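Long-range contacts in Pcza361.24 (Amycolatopsis orientalis, PDB 3G2M), which probably transfers a methyl group from S-adenosyl-L-methionine to a nitrogen of a glycopeptide during the biosynthesis of glycopeptide antibiotics: residues K185-A191 and D283-A289; S70-E74 and F274-G278. All coordinates share one frame; numbering follows the deposited sequence.

Contact 1 (K185-A191 and D283-A289)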
# COMPACT_ATOMS: atom_id res chain seq x y z
N LYS A 185 8.28 25.32 4.40
CA LYS A 185 7.96 24.02 5.00
C LYS A 185 6.73 23.31 4.42
O LYS A 185 5.74 23.93 4.02
CB LYS A 185 7.92 24.08 6.54
CG LYS A 185 6.98 25.10 7.16
CD LYS A 185 7.41 25.40 8.62
CE LYS A 185 7.68 24.12 9.43
NZ LYS A 185 8.29 24.40 10.77
N PHE A 186 6.85 21.98 4.38
CA PHE A 186 5.79 21.09 3.94
C PHE A 186 5.22 20.42 5.18
O PHE A 186 5.93 19.70 5.89
CB PHE A 186 6.38 20.04 2.97
CG PHE A 186 5.37 19.09 2.39
CD1 PHE A 186 4.01 19.42 2.30
CD2 PHE A 186 5.79 17.86 1.87
CE1 PHE A 186 3.09 18.53 1.75
CE2 PHE A 186 4.88 16.96 1.31
CZ PHE A 186 3.53 17.30 1.25
N LEU A 187 3.95 20.67 5.46
CA LEU A 187 3.29 20.11 6.64
C LEU A 187 2.26 19.09 6.22
O LEU A 187 1.46 19.34 5.32
CB LEU A 187 2.60 21.20 7.47
CG LEU A 187 3.35 22.30 8.23
CD1 LEU A 187 4.20 21.76 9.34
CD2 LEU A 187 4.18 23.18 7.33
N LEU A 188 2.29 17.93 6.88
CA LEU A 188 1.33 16.87 6.60
C LEU A 188 0.69 16.38 7.89
O LEU A 188 1.36 16.26 8.91
CB LEU A 188 2.01 15.68 5.90
CG LEU A 188 3.01 15.86 4.75
CD1 LEU A 188 4.43 16.06 5.28
CD2 LEU A 188 2.97 14.61 3.86
N SER A 189 -0.61 16.11 7.85
CA SER A 189 -1.23 15.30 8.89
C SER A 189 -1.39 13.89 8.36
O SER A 189 -1.62 13.70 7.16
CB SER A 189 -2.58 15.88 9.33
OG SER A 189 -3.55 15.76 8.31
N LEU A 190 -1.25 12.90 9.24
CA LEU A 190 -1.33 11.50 8.86
C LEU A 190 -2.01 10.72 9.97
O LEU A 190 -1.53 10.73 11.10
CB LEU A 190 0.08 10.91 8.63
CG LEU A 190 0.97 11.56 7.56
CD1 LEU A 190 2.43 11.13 7.71
CD2 LEU A 190 0.47 11.26 6.16
N ALA A 191 -3.10 10.05 9.63
CA ALA A 191 -3.79 9.17 10.58
C ALA A 191 -2.88 8.02 11.01
O ALA A 191 -2.15 7.46 10.19
CB ALA A 191 -5.07 8.64 9.97
N ASP A 283 -4.44 10.04 17.53
CA ASP A 283 -4.71 9.18 16.38
C ASP A 283 -4.21 9.78 15.06
O ASP A 283 -4.64 9.37 13.98
CB ASP A 283 -6.21 8.87 16.29
CG ASP A 283 -7.06 10.12 16.11
OD1 ASP A 283 -6.53 11.24 16.21
OD2 ASP A 283 -8.28 9.98 15.86
N MSE A 284 -3.30 10.73 15.17
CA MSE A 284 -2.79 11.46 14.03
C MSE A 284 -1.41 12.02 14.34
O MSE A 284 -1.09 12.27 15.50
CB MSE A 284 -3.75 12.61 13.69
CG MSE A 284 -3.65 13.13 12.29
SE MSE A 284 -5.31 14.05 11.88
CE MSE A 284 -6.37 12.50 11.35
N VAL A 285 -0.61 12.21 13.29
CA VAL A 285 0.74 12.75 13.41
C VAL A 285 0.88 13.99 12.51
O VAL A 285 0.50 13.95 11.33
CB VAL A 285 1.81 11.67 13.04
CG1 VAL A 285 3.22 12.24 13.13
CG2 VAL A 285 1.70 10.47 13.96
N LEU A 286 1.40 15.08 13.07
CA LEU A 286 1.75 16.26 12.29
C LEU A 286 3.23 16.21 11.95
O LEU A 286 4.09 16.31 12.83
CB LEU A 286 1.41 17.56 13.03
CG LEU A 286 1.01 18.81 12.23
CD1 LEU A 286 2.13 19.31 11.32
CD2 LEU A 286 -0.29 18.62 11.43
N VAL A 287 3.52 16.06 10.66
CA VAL A 287 4.88 15.89 10.15
C VAL A 287 5.35 17.21 9.52
O VAL A 287 4.61 17.82 8.74
CB VAL A 287 4.95 14.73 9.10
CG1 VAL A 287 6.30 14.68 8.39
CG2 VAL A 287 4.63 13.39 9.76
N GLU A 288 6.55 17.65 9.88
CA GLU A 288 7.16 18.84 9.28
C GLU A 288 8.36 18.43 8.44
O GLU A 288 9.25 17.73 8.94
CB GLU A 288 7.62 19.83 10.34
CG GLU A 288 6.51 20.44 11.18
CD GLU A 288 7.04 21.07 12.44
OE1 GLU A 288 7.86 22.02 12.32
OE2 GLU A 288 6.66 20.61 13.54
N ALA A 289 8.39 18.88 7.19
CA ALA A 289 9.50 18.53 6.30
C ALA A 289 10.01 19.74 5.55
O ALA A 289 9.25 20.63 5.17
CB ALA A 289 9.08 17.44 5.32

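Contact 2 (S70-E74 and F274-G278)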
# COMPACT_ATOMS: atom_id res chain seq x y z
N SER A 70 -9.57 20.84 15.28
CA SER A 70 -8.38 20.42 16.01
C SER A 70 -7.20 20.20 15.06
O SER A 70 -6.05 20.48 15.41
CB SER A 70 -8.65 19.14 16.79
OG SER A 70 -9.61 19.36 17.80
N GLU A 71 -7.49 19.69 13.87
CA GLU A 71 -6.46 19.43 12.87
C GLU A 71 -5.88 20.75 12.36
O GLU A 71 -4.66 20.91 12.33
CB GLU A 71 -7.02 18.59 11.72
CG GLU A 71 -5.96 18.15 10.73
CD GLU A 71 -6.52 17.39 9.54
OE1 GLU A 71 -7.69 16.95 9.58
OE2 GLU A 71 -5.77 17.23 8.55
N ALA A 72 -6.75 21.68 11.97
CA ALA A 72 -6.31 22.99 11.49
C ALA A 72 -5.48 23.72 12.53
O ALA A 72 -4.48 24.37 12.20
CB ALA A 72 -7.50 23.83 11.05
N ARG A 73 -5.90 23.60 13.79
CA ARG A 73 -5.18 24.13 14.94
C ARG A 73 -3.76 23.58 15.03
O ARG A 73 -2.81 24.33 15.29
CB ARG A 73 -5.96 23.79 16.22
CG ARG A 73 -5.64 24.65 17.44
CD ARG A 73 -6.58 24.29 18.59
NE ARG A 73 -6.39 22.90 19.02
CZ ARG A 73 -7.36 22.11 19.48
NH1 ARG A 73 -8.62 22.55 19.57
NH2 ARG A 73 -7.08 20.87 19.84
N GLU A 74 -3.60 22.27 14.81
CA GLU A 74 -2.28 21.65 14.86
C GLU A 74 -1.38 22.16 13.75
O GLU A 74 -0.19 22.40 13.97
CB GLU A 74 -2.34 20.12 14.85
CG GLU A 74 -2.58 19.50 16.22
CD GLU A 74 -1.46 19.75 17.23
OE1 GLU A 74 -0.26 19.81 16.86
OE2 GLU A 74 -1.78 19.88 18.42
N PHE A 274 -1.01 13.70 17.77
CA PHE A 274 -2.09 14.49 18.35
C PHE A 274 -3.44 13.80 18.13
O PHE A 274 -3.55 12.91 17.29
CB PHE A 274 -2.10 15.92 17.80
CG PHE A 274 -2.50 16.02 16.34
CD1 PHE A 274 -3.81 16.32 15.98
CD2 PHE A 274 -1.55 15.86 15.33
CE1 PHE A 274 -4.17 16.43 14.64
CE2 PHE A 274 -1.91 15.96 13.99
CZ PHE A 274 -3.21 16.25 13.65
N ALA A 275 -4.45 14.22 18.90
CA ALA A 275 -5.80 13.69 18.77
C ALA A 275 -6.61 14.54 17.81
O ALA A 275 -6.70 15.76 17.97
CB ALA A 275 -6.48 13.61 20.13
N SER A 276 -7.21 13.89 16.81
CA SER A 276 -8.00 14.59 15.80
C SER A 276 -9.31 15.17 16.35
O SER A 276 -9.84 16.15 15.81
CB SER A 276 -8.29 13.66 14.62
OG SER A 276 -8.96 12.49 15.03
N GLY A 277 -9.82 14.59 17.43
CA GLY A 277 -11.03 15.10 18.08
C GLY A 277 -10.74 16.07 19.22
O GLY A 277 -11.64 16.38 20.01
N GLY A 278 -9.50 16.54 19.30
CA GLY A 278 -9.05 17.44 20.37
C GLY A 278 -9.00 16.79 21.73
O GLY A 278 -8.65 17.44 22.73
O HOH W 1 -9.60 17.42 13.61

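Contact 1 (K185-A191 and D283-A289)
V287 spreads its two methyls between two leucines of the facing strand: CG1 lies 3.9 Å from L188 CD1, and CG2 lies 3.8 Å from L190 CD1. CG1 stands anti to the backbone N (chi1 171°) and CG2 anti to the carbonyl carbon, which turns one branch toward each leucine. The strands belong to the seven-stranded sheet of a class I (Rossmann-like) methyltransferase: 284-290 is its one reversed strand, inserted between 184-191 and the edge strand 267-274, as is characteristic of this fold. Three hydrogen-bonded pairs, F186-A289, L188-V287 and L190-V285, contribute six N-H···O bonds, among them V287 N to L188 O at 2.8 Å. CA-H···O contacts fill the intervening positions.

V287 shares its face of the sheet with F186, whose ring has L188 CG of its own strand above one side. The opposite face carries L187, S189, L286 and E288, and F75 of helix 69-79 packs on the first three. Here L187 CD1 makes a tight approach of 3.2 Å to the aliphatic CG of E288 and also meets L286 CD1 at 3.8 Å. E288 rises extended beside L187, its CG beside the backbone N (chi1 -65°). At its end OE1 takes a salt bridge from K185 NZ, 2.9 Å away. The lysine, bent at CD-CG, runs alongside the glutamate and meets the anti side of OE1, 25° out of the carboxylate plane.

S189 OG lies near the cofactor site: it is buried, hydrogen-bonded to E71 OE2 and S158 N, and close to S157, a residue seen to bind S-adenosyl-L-methionine. Selenomethionine M284 arches over this end, with SE 4.2 Å from S189 CB; its bent tip then brings CE to 4.3 Å from A191 CB.

Contact 2 (S70-E74 and F274-G278)
E74 and F274 run antiparallel alongside one another, the glutamate's aliphatic part over one face of the ring. CB lies over the middle of the ring, 4.1 Å from F274 CZ. CG makes the CH-pi contact, 3.6 Å from the centroid of the F274 ring and 20° off its normal. With chi2 at -63° the chain runs on past the ring toward the phenylalanine stem, where CD is 3.9 Å from F274 CB and OE2 4.0 Å from the same F274 CB. The carboxylate plane is turned only 20° from that of the ring, while OE1 has a long, weak ion pair with R78 of the same helix.

The loop leaving F274 forms a type I beta turn, A275 to G278, closed by G278 N to A275 O at 3.2 Å. It packs against the first turn of helix 69-79 at the rim of the methyltransferase sheet. S70 CB touches S276 O at 3.4 Å; the serine hydroxyl sits beside G278 N but at an angle too poor for a bond. A water links the two backbones, donating to S276 O at 2.6 Å and accepting a weak bond from E71 N at 3.1 Å. E71 sends its own carboxylate inward to R95, by a salt bridge, and to S157, both residues seen to bind S-adenosyl-L-methionine. R73, with its guanidinium laid over S70 CA, presents an edge to G278 CA.

In the fold
After helix 32-40 and strand 47-49, the chain forms helix 69-79, which carries 70-74. It then builds the first five strands of the seven-stranded sheet, ending with 184-191, half of contact 1. A detour follows through strands 219-234 and 244-252 of the separate three-stranded sheet. Strand 267-274 leads back into the turn at 274-278, which closes contact 2 some 200 residues after the helix. Strand 284-290 then closes contact 1 across 91 residues. The two closures cross rather than nest. Their centres are about 11 Å apart, joined by a backbone hydrogen bond from F274 N to M284 O and by the S189-E71 side-chain hydrogen bond. Together they fasten the C-terminal hairpin to those five strands and to helix 69-79.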